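Local structure of NADH dehydrogenase (Methanothermobacter marburgensis, 4R81) at residues H5-L9 with F26-L30; F47-L51 with G102-V107; W108-A113 with T123-I127; C134-E140 with M171-M177. The protein binds flavin mononucleotide in a flavodoxin-like fold and probably uses it to pass electrons from NADH or NADPH to quinones. All coordinates share one frame; numbering follows the deposited sequence. Where two conformers were deposited one is given.

Contact 1 (H5-L9 with F26-L30); sequences HVYIL and FTEGL
Ile8 and Val6, alternate residues on one face of strand 5-9, meet Phe26, Thr27 and Leu30 of the helix that packs over it. The methyl tip of Ile8 meets three side chains: CD1 sits at the edge of the Phe26 ring, in its plane, 3.8 Å from CE2, while Leu30 CD1 and Thr27 CG2 each come to 4.0 Å from the same Ile8 CD1. In Val6, with CG1 anti to the backbone N (chi1 -168°), the other branch CG2 lies 3.9 Å from Leu30 CD1. Within the helix, Leu30 CG lies over one face of the Phe26 ring, toward its rim. The hydroxyl of Thr27 is spent on the helix itself, bonded to Glu24 O, and it is the methyl that meets the strand. The segment axes run nearly antiparallel, at 171° and 11.1 Å, as strand and helix do in a beta-alpha-beta unit, here 5-10, 18-32 and 36-41. With no hydrogen bond across it, this buried layer is held by side-chain fit and the hydrophobic effect.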
loop_
_atom_site.group_PDB
_atom_site.type_symbol
_atom_site.label_atom_id
_atom_site.label_comp_id
_atom_site.label_asym_id
_atom_site.label_seq_id
_atom_site.Cartn_x
_atom_site.Cartn_y
_atom_site.Cartn_z
ATOM N N HIS A 5 -10.238 21.965 -13.014
ATOM C CA HIS A 5 -9.004 22.064 -12.255
ATOM C C HIS A 5 -8.672 20.721 -11.629
ATOM O O HIS A 5 -9.528 20.090 -11.003
ATOM C CB HIS A 5 -9.096 23.140 -11.174
ATOM C CG HIS A 5 -7.854 23.258 -10.355
ATOM N ND1 HIS A 5 -6.713 23.876 -10.820
ATOM C CD2 HIS A 5 -7.559 22.817 -9.108
ATOM C CE1 HIS A 5 -5.774 23.818 -9.894
ATOM N NE2 HIS A 5 -6.262 23.181 -8.846
ATOM N N VAL A 6 -7.432 20.274 -11.808
ATOM C CA VAL A 6 -7.013 18.977 -11.292
ATOM C C VAL A 6 -5.986 19.133 -10.185
ATOM O O VAL A 6 -5.003 19.851 -10.358
ATOM C CB VAL A 6 -6.360 18.132 -12.394
ATOM C CG1 VAL A 6 -6.199 16.692 -11.926
ATOM C CG2 VAL A 6 -7.199 18.187 -13.653
ATOM N N TYR A 7 -6.200 18.457 -9.058
ATOM C CA TYR A 7 -5.141 18.341 -8.061
ATOM C C TYR A 7 -4.456 16.999 -8.284
ATOM O O TYR A 7 -5.086 15.934 -8.203
ATOM C CB TYR A 7 -5.654 18.505 -6.616
ATOM C CG TYR A 7 -4.555 18.409 -5.565
ATOM C CD1 TYR A 7 -3.373 19.137 -5.692
ATOM C CD2 TYR A 7 -4.702 17.591 -4.446
ATOM C CE1 TYR A 7 -2.359 19.048 -4.739
ATOM C CE2 TYR A 7 -3.702 17.492 -3.486
ATOM C CZ TYR A 7 -2.530 18.224 -3.638
ATOM O OH TYR A 7 -1.518 18.144 -2.702
ATOM N N ILE A 8 -3.163 17.073 -8.591
ATOM C CA ILE A 8 -2.383 15.922 -9.011
ATOM C C ILE A 8 -1.426 15.506 -7.910
ATOM O O ILE A 8 -0.500 16.251 -7.556
ATOM C CB ILE A 8 -1.556 16.239 -10.271
ATOM C CG1 ILE A 8 -2.454 16.751 -11.410
ATOM C CG2 ILE A 8 -0.776 15.009 -10.702
ATOM C CD1 ILE A 8 -1.669 17.312 -12.586
ATOM N N LEU A 9 -1.656 14.319 -7.359
ATOM C CA LEU A 9 -0.754 13.755 -6.362
ATOM C C LEU A 9 0.332 12.987 -7.094
ATOM O O LEU A 9 0.052 12.055 -7.849
ATOM C CB LEU A 9 -1.501 12.812 -5.410
ATOM C CG LEU A 9 -2.437 13.422 -4.358
ATOM C CD1 LEU A 9 -1.703 14.503 -3.570
ATOM C CD2 LEU A 9 -3.737 13.975 -4.980
ATOM N N PHE A 26 0.989 14.215 -18.975
ATOM C CA PHE A 26 -0.366 14.447 -18.477
ATOM C C PHE A 26 -0.688 15.941 -18.401
ATOM O O PHE A 26 -1.750 16.379 -18.848
ATOM C CB PHE A 26 -0.543 13.777 -17.110
ATOM C CG PHE A 26 -1.934 13.897 -16.541
ATOM C CD1 PHE A 26 -3.016 13.274 -17.153
ATOM C CD2 PHE A 26 -2.151 14.611 -15.372
ATOM C CE1 PHE A 26 -4.293 13.383 -16.614
ATOM C CE2 PHE A 26 -3.418 14.722 -14.825
ATOM C CZ PHE A 26 -4.492 14.104 -15.445
ATOM N N THR A 27 0.224 16.730 -17.845
ATOM C CA THR A 27 -0.010 18.167 -17.756
ATOM C C THR A 27 -0.087 18.834 -19.132
ATOM O O THR A 27 -0.852 19.777 -19.323
ATOM C CB THR A 27 1.025 18.877 -16.860
ATOM O OG1 THR A 27 2.348 18.629 -17.350
ATOM C CG2 THR A 27 0.914 18.383 -15.418
ATOM N N GLU A 28 0.695 18.339 -20.088
ATOM C CA GLU A 28 0.629 18.841 -21.458
ATOM C C GLU A 28 -0.765 18.629 -22.040
ATOM O O GLU A 28 -1.327 19.531 -22.666
ATOM C CB GLU A 28 1.692 18.165 -22.337
ATOM C CG GLU A 28 1.807 18.731 -23.747
ATOM C CD GLU A 28 2.928 18.088 -24.554
ATOM O OE1 GLU A 28 3.660 17.233 -23.997
ATOM O OE2 GLU A 28 3.075 18.438 -25.748
ATOM N N GLY A 29 -1.320 17.436 -21.835
ATOM C CA GLY A 29 -2.676 17.154 -22.275
ATOM C C GLY A 29 -3.708 18.035 -21.591
ATOM O O GLY A 29 -4.620 18.547 -22.243
ATOM N N LEU A 30 -3.585 18.196 -20.272
ATOM C CA LEU A 30 -4.485 19.079 -19.534
ATOM C C LEU A 30 -4.466 20.489 -20.122
ATOM O O LEU A 30 -5.518 21.084 -20.382
ATOM C CB LEU A 30 -4.093 19.141 -18.057
ATOM C CG LEU A 30 -4.392 17.914 -17.202
ATOM C CD1 LEU A 30 -3.945 18.179 -15.765
ATOM C CD2 LEU A 30 -5.879 17.537 -17.253
#

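Contact 2 (F47-L51 with G102-V107); sequences FRSEL and GWFDRV
The loop between strand 36-41 and helix 53-61 lies against helix 98-107 beside the flavin pocket, to which Asp105 belongs. Arg106 reaches across to the loop backbone: NH1 donates to Arg48 O at 2.8 Å, a bent bond (139° at the hydrogen) with the oxygen 27° out of the guanidinium plane. A bend at chi3 turns the guanidinium along the loop, and Glu55 and Asp71 complete its grip through salt bridges. Phe47 takes Trp103 CD1 over one face, 3.7 Å from CZ, the ring planes inclined at 46°; Val107 CG2 also reaches Phe47 CZ, at 3.8 Å. Where Gly102 lacks a side chain the backbones close in, Gly102 CA lying 3.1 Å from Ser49 O. A water donates to Ser49 O and to Asp105 OD2, and accepts from Leu51 N at 3.0 Å; Asp105 OD1 is salt-bridged to Lys101. Ser49 and Glu50 pair with Glu50 and Ser49 of the second subunit, while helix 70-80 flanks Phe47 and Trp103, its Glu75 bonded to Trp103 NE1.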
loop_
_atom_site.group_PDB
_atom_site.type_symbol
_atom_site.label_atom_id
_atom_site.label_comp_id
_atom_site.label_asym_id
_atom_site.label_seq_id
_atom_site.Cartn_x
_atom_site.Cartn_y
_atom_site.Cartn_z
ATOM N N PHE A 47 6.205 15.302 2.824
ATOM C CA PHE A 47 4.919 14.919 3.386
ATOM C C PHE A 47 5.054 13.756 4.352
ATOM O O PHE A 47 5.610 12.711 4.007
ATOM C CB PHE A 47 3.926 14.565 2.284
ATOM C CG PHE A 47 2.540 14.287 2.791
ATOM C CD1 PHE A 47 1.689 15.333 3.120
ATOM C CD2 PHE A 47 2.091 12.983 2.951
ATOM C CE1 PHE A 47 0.408 15.083 3.590
ATOM C CE2 PHE A 47 0.814 12.727 3.421
ATOM C CZ PHE A 47 -0.027 13.777 3.743
ATOM N N ARG A 48 4.537 13.945 5.561
ATOM C CA ARG A 48 4.593 12.916 6.584
ATOM C C ARG A 48 3.618 11.811 6.210
ATOM O O ARG A 48 2.405 12.039 6.091
ATOM C CB ARG A 48 4.234 13.498 7.955
ATOM C CG ARG A 48 4.235 12.474 9.081
ATOM C CD ARG A 48 5.619 11.904 9.294
ATOM N NE ARG A 48 5.677 11.051 10.473
ATOM C CZ ARG A 48 6.778 10.447 10.903
ATOM N NH1 ARG A 48 7.921 10.610 10.253
ATOM N NH2 ARG A 48 6.733 9.681 11.983
ATOM N N SER A 49 4.132 10.608 6.009
ATOM C CA SER A 49 3.264 9.539 5.536
ATOM C C SER A 49 2.728 8.631 6.639
ATOM O O SER A 49 1.798 7.877 6.399
ATOM C CB SER A 49 3.948 8.732 4.431
ATOM O OG SER A 49 5.079 8.064 4.924
ATOM N N GLU A 50 3.289 8.704 7.845
ATOM C CA GLU A 50 2.831 7.840 8.939
ATOM C C GLU A 50 1.669 8.437 9.709
ATOM O O GLU A 50 1.804 9.518 10.286
ATOM C CB GLU A 50 3.952 7.577 9.951
ATOM C CG GLU A 50 4.983 6.560 9.525
ATOM C CD GLU A 50 6.155 7.190 8.815
ATOM O OE1 GLU A 50 6.090 8.413 8.534
ATOM O OE2 GLU A 50 7.141 6.462 8.545
ATOM N N LEU A 51 0.546 7.726 9.751
ATOM C CA LEU A 51 -0.535 8.093 10.659
ATOM C C LEU A 51 -0.004 7.955 12.079
ATOM O O LEU A 51 0.366 6.854 12.498
ATOM C CB LEU A 51 -1.729 7.161 10.484
ATOM C CG LEU A 51 -3.000 7.581 11.224
ATOM C CD1 LEU A 51 -3.599 8.785 10.536
ATOM C CD2 LEU A 51 -4.002 6.433 11.296
ATOM N N GLY A 102 0.446 6.515 2.565
ATOM C CA GLY A 102 0.324 7.284 3.788
ATOM C C GLY A 102 -0.525 8.519 3.598
ATOM O O GLY A 102 -1.175 8.976 4.541
ATOM N N TRP A 103 -0.535 9.049 2.376
ATOM C CA TRP A 103 -1.417 10.153 2.043
ATOM C C TRP A 103 -2.873 9.710 2.216
ATOM O O TRP A 103 -3.661 10.415 2.839
ATOM C CB TRP A 103 -1.151 10.631 0.615
ATOM C CG TRP A 103 -1.877 11.879 0.215
ATOM C CD1 TRP A 103 -1.423 13.159 0.334
ATOM C CD2 TRP A 103 -3.176 11.970 -0.402
ATOM N NE1 TRP A 103 -2.353 14.044 -0.163
ATOM C CE2 TRP A 103 -3.437 13.340 -0.623
ATOM C CE3 TRP A 103 -4.136 11.023 -0.798
ATOM C CZ2 TRP A 103 -4.624 13.792 -1.210
ATOM C CZ3 TRP A 103 -5.317 11.474 -1.380
ATOM C CH2 TRP A 103 -5.547 12.846 -1.577
ATOM N N PHE A 104 -3.233 8.533 1.706
ATOM C CA PHE A 104 -4.586 8.032 1.929
ATOM C C PHE A 104 -4.861 7.845 3.426
ATOM O O PHE A 104 -5.896 8.302 3.931
ATOM C CB PHE A 104 -4.833 6.720 1.166
ATOM C CG PHE A 104 -4.911 6.892 -0.329
ATOM C CD1 PHE A 104 -5.989 7.545 -0.911
ATOM C CD2 PHE A 104 -3.914 6.390 -1.152
ATOM C CE1 PHE A 104 -6.058 7.713 -2.288
ATOM C CE2 PHE A 104 -3.978 6.553 -2.536
ATOM C CZ PHE A 104 -5.055 7.206 -3.102
ATOM N N ASP A 105 -3.934 7.198 4.135
ATOM C CA ASP A 105 -4.116 6.913 5.565
ATOM C C ASP A 105 -4.418 8.189 6.350
ATOM O O ASP A 105 -5.278 8.202 7.234
ATOM C CB ASP A 105 -2.865 6.268 6.184
ATOM C CG ASP A 105 -2.528 4.904 5.598
ATOM O OD1 ASP A 105 -3.388 4.284 4.938
ATOM O OD2 ASP A 105 -1.378 4.449 5.818
ATOM N N ARG A 106 -3.701 9.259 6.011
ATOM C CA ARG A 106 -3.755 10.508 6.768
ATOM C C ARG A 106 -4.763 11.533 6.253
ATOM O O ARG A 106 -5.270 12.356 7.024
ATOM C CB ARG A 106 -2.359 11.144 6.822
ATOM C CG ARG A 106 -1.299 10.279 7.505
ATOM C CD ARG A 106 -0.030 11.076 7.783
ATOM N NE ARG A 106 -0.327 12.225 8.633
ATOM C CZ ARG A 106 -0.062 13.494 8.328
ATOM N NH1 ARG A 106 0.555 13.801 7.198
ATOM N NH2 ARG A 106 -0.406 14.457 9.176
ATOM N N VAL A 107 -5.049 11.494 4.956
ATOM C CA VAL A 107 -5.858 12.541 4.343
ATOM C C VAL A 107 -7.316 12.121 4.212
ATOM O O VAL A 107 -8.211 12.952 4.298
ATOM C CB VAL A 107 -5.241 13.021 2.998
ATOM C CG1 VAL A 107 -6.112 14.100 2.326
ATOM C CG2 VAL A 107 -3.820 13.549 3.236
HETATM O O HOH W 1 0.204 5.859 7.467
#

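Contact 3 (W108-A113 with T123-I127); sequences WTYGYA and TRIDI
Ile125 lies over one face of the Trp108 indole and over one face of the Tyr112 ring, meeting each aromatic side chain at about a right angle. Its terminal methyl serves the indole: CD1 stands 3.9 Å from the centroid of the six-membered ring of Trp108, only 15° off the normal, a CH-pi contact. The carbon before it serves the phenol, Ile125 CG1 lying 4.1 Å from the Tyr112 ring centroid. This division follows from the extended chain of Ile125 (chi2 176°), which carries CD1 past the phenol toward Trp108 and to 3.8 Å from Ala113 CA. Phe104 and Trp103 meet the indole edge-to-face, as does Trp93 of the second subunit, and the Tyr112 ring stacks with His76. Both segments belong to the long connection from helix 98-107 to strand 129-135 of the flavodoxin-like fold, and they come together about a single backbone hydrogen bond. Arg124 N donates to Tyr112 O at 2.8 Å, nearly straight (165° at the hydrogen) and in the carbonyl plane. On the 123-127 side an ST turn shapes the chain, Thr123 OG1 accepting from Ile125 N at 3.1 Å; the same hydroxyl is bonded to Val164 O. Arg124, bent at chi2, lays its aliphatic part against segment 108-113, with CG 3.2 Å from Gly111 O. Thr109 O accepts from both Tyr112 N and Ala113 N, closing a tight turn.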
loop_
_atom_site.group_PDB
_atom_site.type_symbol
_atom_site.label_atom_id
_atom_site.label_comp_id
_atom_site.label_asym_id
_atom_site.label_seq_id
_atom_site.Cartn_x
_atom_site.Cartn_y
_atom_site.Cartn_z
ATOM N N TRP A 108 -7.562 10.824 4.054
ATOM C CA TRP A 108 -8.936 10.340 3.966
ATOM C C TRP A 108 -9.517 10.186 5.377
ATOM O O TRP A 108 -9.661 9.071 5.889
ATOM C CB TRP A 108 -8.989 9.000 3.227
ATOM C CG TRP A 108 -9.095 9.004 1.689
ATOM C CD1 TRP A 108 -9.266 7.900 0.912
ATOM C CD2 TRP A 108 -9.053 10.129 0.770
ATOM N NE1 TRP A 108 -9.327 8.246 -0.415
ATOM C CE2 TRP A 108 -9.202 9.604 -0.532
ATOM C CE3 TRP A 108 -8.901 11.515 0.918
ATOM C CZ2 TRP A 108 -9.213 10.411 -1.677
ATOM C CZ3 TRP A 108 -8.908 12.317 -0.223
ATOM C CH2 TRP A 108 -9.062 11.760 -1.502
ATOM N N THR A 109 -9.859 11.308 6.002
ATOM C CA THR A 109 -10.212 11.331 7.425
ATOM C C THR A 109 -11.695 11.148 7.698
ATOM O O THR A 109 -12.537 11.428 6.845
ATOM C CB THR A 109 -9.737 12.642 8.087
ATOM O OG1 THR A 109 -10.236 13.762 7.346
ATOM C CG2 THR A 109 -8.236 12.699 8.087
ATOM N N TYR A 110 -12.011 10.667 8.898
ATOM C CA TYR A 110 -13.398 10.508 9.293
ATOM C C TYR A 110 -14.066 11.879 9.323
ATOM O O TYR A 110 -13.511 12.844 9.866
ATOM C CB TYR A 110 -13.523 9.825 10.657
ATOM C CG TYR A 110 -14.963 9.557 11.009
ATOM C CD1 TYR A 110 -15.729 10.517 11.654
ATOM C CD2 TYR A 110 -15.574 8.359 10.655
ATOM C CE1 TYR A 110 -17.050 10.294 11.948
ATOM C CE2 TYR A 110 -16.894 8.125 10.950
ATOM C CZ TYR A 110 -17.628 9.095 11.600
ATOM O OH TYR A 110 -18.948 8.875 11.897
ATOM N N GLY A 111 -15.257 11.957 8.733
ATOM C CA GLY A 111 -15.987 13.209 8.648
ATOM C C GLY A 111 -15.745 13.931 7.337
ATOM O O GLY A 111 -16.461 14.877 7.006
ATOM N N TYR A 112 -14.737 13.481 6.593
ATOM C CA TYR A 112 -14.389 14.074 5.306
ATOM C C TYR A 112 -14.548 13.069 4.165
ATOM O O TYR A 112 -15.384 13.254 3.272
ATOM C CB TYR A 112 -12.950 14.593 5.342
ATOM C CG TYR A 112 -12.470 15.186 4.032
ATOM C CD1 TYR A 112 -12.988 16.383 3.559
ATOM C CD2 TYR A 112 -11.494 14.550 3.274
ATOM C CE1 TYR A 112 -12.544 16.933 2.365
ATOM C CE2 TYR A 112 -11.046 15.085 2.085
ATOM C CZ TYR A 112 -11.575 16.277 1.633
ATOM O OH TYR A 112 -11.136 16.818 0.446
ATOM N N ALA A 113 -13.742 12.008 4.195
ATOM C CA ALA A 113 -13.763 10.988 3.144
ATOM C C ALA A 113 -14.843 9.935 3.368
ATOM O O ALA A 113 -15.291 9.279 2.426
ATOM C CB ALA A 113 -12.397 10.321 3.014
ATOM N N THR A 123 -20.105 11.397 2.428
ATOM C CA THR A 123 -18.785 11.945 2.148
ATOM C C THR A 123 -18.878 13.451 1.923
ATOM O O THR A 123 -19.947 13.967 1.589
ATOM C CB THR A 123 -18.153 11.272 0.911
ATOM O OG1 THR A 123 -16.836 11.802 0.685
ATOM C CG2 THR A 123 -19.015 11.507 -0.323
ATOM N N ARG A 124 -17.765 14.152 2.124
ATOM C CA ARG A 124 -17.695 15.587 1.861
ATOM C C ARG A 124 -16.920 15.840 0.577
ATOM O O ARG A 124 -16.882 16.961 0.070
ATOM C CB ARG A 124 -17.010 16.323 3.017
ATOM C CG ARG A 124 -17.708 16.197 4.359
ATOM C CD ARG A 124 -18.750 17.279 4.563
ATOM N NE ARG A 124 -19.461 17.104 5.829
ATOM C CZ ARG A 124 -20.653 16.525 5.947
ATOM N NH1 ARG A 124 -21.285 16.071 4.872
ATOM N NH2 ARG A 124 -21.218 16.404 7.140
ATOM N N ILE A 125 -16.295 14.798 0.050
ATOM C CA ILE A 125 -15.482 14.947 -1.153
ATOM C C ILE A 125 -16.357 15.222 -2.376
ATOM O O ILE A 125 -17.301 14.484 -2.658
ATOM C CB ILE A 125 -14.582 13.711 -1.376
ATOM C CG1 ILE A 125 -13.622 13.549 -0.194
ATOM C CG2 ILE A 125 -13.816 13.825 -2.686
ATOM C CD1 ILE A 125 -12.747 12.311 -0.272
ATOM N N ASP A 126 -16.045 16.303 -3.085
ATOM C CA ASP A 126 -16.807 16.707 -4.258
ATOM C C ASP A 126 -15.903 16.719 -5.489
ATOM O O ASP A 126 -15.380 17.759 -5.886
ATOM C CB ASP A 126 -17.430 18.082 -4.026
ATOM C CG ASP A 126 -18.310 18.519 -5.168
ATOM O OD1 ASP A 126 -18.815 17.641 -5.899
ATOM O OD2 ASP A 126 -18.499 19.741 -5.333
ATOM N N ILE A 127 -15.731 15.547 -6.090
ATOM C CA ILE A 127 -14.784 15.365 -7.184
ATOM C C ILE A 127 -15.442 14.573 -8.303
ATOM O O ILE A 127 -15.925 13.454 -8.080
ATOM C CB ILE A 127 -13.521 14.608 -6.711
ATOM C CG1 ILE A 127 -12.697 15.463 -5.737
ATOM C CG2 ILE A 127 -12.665 14.180 -7.906
ATOM C CD1 ILE A 127 -12.041 16.700 -6.371
#

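Contact 4 (C134-E140 with M171-M177); sequences CSAGHTE and MEILGGM. With FMN (flavin mononucleotide), chain E.
Cys134 and Ser135 pair in parallel with Ile173 and Leu174 at the ends of two strands, where the chain turns to the flavin. Glu140 CG packs 3.9 Å from Ile173 CB. Cys134 N donates to Glu172 O, Cys134 O accepts from Leu174 N at 2.7 Å, and Ala136 N reaches Leu174 O from well above the carbonyl plane. Beyond the strands, Ala136 O takes Met177 N at 3.0 Å and His138 O takes Gly176 N, again from above the carbonyl plane. A water accepts from Gly175 N. Facing the flavin, His138 N gives a straight bond (167°) to FMN O2 at 2.8 Å, and Gly137 N donates to FMN N1 at 3.1 Å and weakly to FMN O2'. In the conformer given, one of two, Ser135 OG shares a 2.7 Å hydrogen bond with FMN O4'. Backbone N-H groups directed at N1 and O2 would be expected to stabilise negative charge there, as builds up on a reduced flavin.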
loop_
_atom_site.group_PDB
_atom_site.type_symbol
_atom_site.label_atom_id
_atom_site.label_comp_id
_atom_site.label_asym_id
_atom_site.label_seq_id
_atom_site.Cartn_x
_atom_site.Cartn_y
_atom_site.Cartn_z
ATOM N N CYS A 134 -0.436 4.755 -13.499
ATOM C CA CYS A 134 0.469 3.893 -12.759
ATOM C C CYS A 134 1.485 3.246 -13.690
ATOM O O CYS A 134 1.131 2.480 -14.591
ATOM C CB CYS A 134 -0.346 2.817 -12.039
ATOM S SG CYS A 134 0.629 1.585 -11.198
ATOM N N SER A 135 2.755 3.559 -13.484
ATOM C CA SER A 135 3.822 2.981 -14.297
ATOM C C SER A 135 4.259 1.658 -13.686
ATOM O O SER A 135 4.449 1.564 -12.482
ATOM C CB SER A 135 5.008 3.943 -14.374
ATOM O OG SER A 135 6.121 3.325 -14.994
ATOM N N ALA A 136 4.409 0.623 -14.511
ATOM C CA ALA A 136 4.761 -0.695 -13.984
ATOM C C ALA A 136 5.837 -1.359 -14.819
ATOM O O ALA A 136 5.913 -1.138 -16.026
ATOM C CB ALA A 136 3.530 -1.586 -13.923
ATOM N N GLY A 137 6.671 -2.162 -14.170
ATOM C CA GLY A 137 7.646 -2.968 -14.876
ATOM C C GLY A 137 6.977 -4.045 -15.713
ATOM O O GLY A 137 7.316 -4.248 -16.881
ATOM N N HIS A 138 6.026 -4.756 -15.110
ATOM C CA HIS A 138 5.252 -5.748 -15.850
ATOM C C HIS A 138 4.373 -5.080 -16.894
ATOM O O HIS A 138 3.994 -3.923 -16.749
ATOM C CB HIS A 138 4.389 -6.573 -14.899
ATOM C CG HIS A 138 5.161 -7.604 -14.146
ATOM N ND1 HIS A 138 5.811 -8.642 -14.775
ATOM C CD2 HIS A 138 5.400 -7.754 -12.822
ATOM C CE1 HIS A 138 6.414 -9.391 -13.870
ATOM N NE2 HIS A 138 6.183 -8.873 -12.678
ATOM N N THR A 139 4.048 -5.810 -17.953
ATOM C CA THR A 139 3.083 -5.305 -18.914
ATOM C C THR A 139 1.690 -5.388 -18.305
ATOM O O THR A 139 1.447 -6.188 -17.395
ATOM C CB THR A 139 3.111 -6.103 -20.221
ATOM O OG1 THR A 139 2.860 -7.486 -19.941
ATOM C CG2 THR A 139 4.466 -5.958 -20.897
ATOM N N GLU A 140 0.776 -4.562 -18.804
ATOM C CA GLU A 140 -0.597 -4.602 -18.332
ATOM C C GLU A 140 -1.178 -5.974 -18.634
ATOM O O GLU A 140 -1.988 -6.494 -17.871
ATOM C CB GLU A 140 -1.434 -3.515 -19.002
ATOM C CG GLU A 140 -2.878 -3.492 -18.538
ATOM C CD GLU A 140 -3.668 -2.365 -19.155
ATOM O OE1 GLU A 140 -3.221 -1.818 -20.191
ATOM O OE2 GLU A 140 -4.734 -2.023 -18.599
ATOM N N MET A 171 -8.231 4.207 -14.666
ATOM C CA MET A 171 -6.849 3.830 -14.371
ATOM C C MET A 171 -6.137 3.404 -15.650
ATOM O O MET A 171 -6.682 2.643 -16.451
ATOM C CB MET A 171 -6.777 2.715 -13.317
ATOM C CG MET A 171 -5.352 2.361 -12.862
ATOM S SD MET A 171 -5.293 1.122 -11.540
ATOM C CE MET A 171 -3.561 1.142 -11.083
ATOM N N GLU A 172 -4.931 3.920 -15.845
ATOM C CA GLU A 172 -4.095 3.517 -16.968
ATOM C C GLU A 172 -2.868 2.823 -16.408
ATOM O O GLU A 172 -2.082 3.437 -15.682
ATOM C CB GLU A 172 -3.641 4.739 -17.773
ATOM C CG GLU A 172 -4.762 5.664 -18.216
ATOM C CD GLU A 172 -5.340 5.295 -19.556
ATOM O OE1 GLU A 172 -4.986 4.222 -20.093
ATOM O OE2 GLU A 172 -6.155 6.084 -20.077
ATOM N N ILE A 173 -2.707 1.545 -16.728
ATOM C CA ILE A 173 -1.491 0.845 -16.349
ATOM C C ILE A 173 -0.469 1.035 -17.460
ATOM O O ILE A 173 -0.595 0.467 -18.544
ATOM C CB ILE A 173 -1.733 -0.647 -16.074
ATOM C CG1 ILE A 173 -2.667 -0.805 -14.870
ATOM C CG2 ILE A 173 -0.408 -1.354 -15.824
ATOM C CD1 ILE A 173 -3.068 -2.244 -14.587
ATOM N N LEU A 174 0.531 1.866 -17.185
ATOM C CA LEU A 174 1.577 2.151 -18.156
ATOM C C LEU A 174 2.710 1.150 -17.950
ATOM O O LEU A 174 3.680 1.418 -17.239
ATOM C CB LEU A 174 2.051 3.605 -18.025
ATOM C CG LEU A 174 0.925 4.653 -18.095
ATOM C CD1 LEU A 174 1.424 6.086 -17.821
ATOM C CD2 LEU A 174 0.188 4.587 -19.438
ATOM N N GLY A 175 2.566 -0.022 -18.562
ATOM C CA GLY A 175 3.439 -1.145 -18.263
ATOM C C GLY A 175 4.604 -1.332 -19.213
ATOM O O GLY A 175 4.714 -0.636 -20.219
ATOM N N GLY A 176 5.487 -2.266 -18.870
ATOM C CA GLY A 176 6.630 -2.595 -19.703
ATOM C C GLY A 176 7.874 -1.785 -19.389
ATOM O O GLY A 176 8.877 -1.856 -20.118
ATOM N N MET A 177 7.823 -1.019 -18.302
ATOM C CA MET A 177 8.929 -0.141 -17.949
ATOM C C MET A 177 9.954 -0.863 -17.077
ATOM O O MET A 177 10.095 -0.576 -15.888
ATOM C CB MET A 177 8.415 1.117 -17.250
ATOM C CG MET A 177 7.246 1.789 -17.968
ATOM S SD MET A 177 7.519 2.056 -19.730
ATOM C CE MET A 177 8.873 3.243 -19.698
HETATM N N1 FMN E . 6.784 -3.454 -11.324
HETATM C C2 FMN E . 5.668 -4.268 -11.364
HETATM O O2 FMN E . 5.146 -4.531 -12.440
HETATM N N3 FMN E . 5.131 -4.783 -10.201
HETATM C C4 FMN E . 5.706 -4.489 -8.983
HETATM O O4 FMN E . 5.205 -4.950 -7.961
HETATM C C4A FMN E . 6.834 -3.673 -8.926
HETATM N N5 FMN E . 7.439 -3.375 -7.721
HETATM C C5A FMN E . 8.545 -2.550 -7.685
HETATM C C6 FMN E . 9.139 -2.240 -6.462
HETATM C C7 FMN E . 10.261 -1.417 -6.412
HETATM C C7M FMN E . 10.889 -1.067 -5.095
HETATM C C8 FMN E . 10.794 -0.897 -7.592
HETATM C C8M FMN E . 12.009 -0.012 -7.555
HETATM C C9 FMN E . 10.200 -1.220 -8.810
HETATM C C9A FMN E . 9.075 -2.041 -8.865
HETATM N N10 FMN E . 8.479 -2.359 -10.075
HETATM C C10 FMN E . 7.364 -3.161 -10.107
HETATM C "C1'" FMN E . 9.003 -1.800 -11.358
HETATM C "C2'" FMN E . 8.514 -0.344 -11.386
HETATM O "O2'" FMN E . 7.109 -0.250 -11.508
HETATM C "C3'" FMN E . 9.249 0.455 -12.449
HETATM O "O3'" FMN E . 10.576 0.626 -11.978
HETATM C "C4'" FMN E . 8.600 1.819 -12.653
HETATM O "O4'" FMN E . 7.320 1.707 -13.237
HETATM C "C5'" FMN E . 9.455 2.724 -13.525
HETATM O "O5'" FMN E . 8.920 4.020 -13.398
HETATM P P FMN E . 9.800 5.146 -12.667
HETATM O O1P FMN E . 11.012 5.410 -13.541
HETATM O O2P FMN E . 8.987 6.408 -12.521
HETATM O O3P FMN E . 10.254 4.611 -11.330
HETATM O O HOH W 2 0.970 -1.734 -20.605
#

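How the contacts relate
Along the chain the four contacts come in series, each closing before the next opens. Contacts 1 and 4 reach the same five-stranded parallel sheet, the first on strand 5-10 near one margin, the second joining 129-135 to 169-174, an edge strand within this chain; their centres are 19 Å apart. Contact 3 begins directly after helix 98-107, which carries half of contact 2, and the two touch where Trp103 CH2 meets Trp108 CZ3 at 3.7 Å. Contact 2 also meets contact 1, through Leu9 and Trp103, although their centres are 22 Å apart. Contacts 3 and 4 lie on opposite sides of the chain's centre, 29 Å between centres. Flavin pocket residues occur in both contact 2 and contact 4, and Tyr56 of the second subunit also binds the flavin, so each site is built from both subunits.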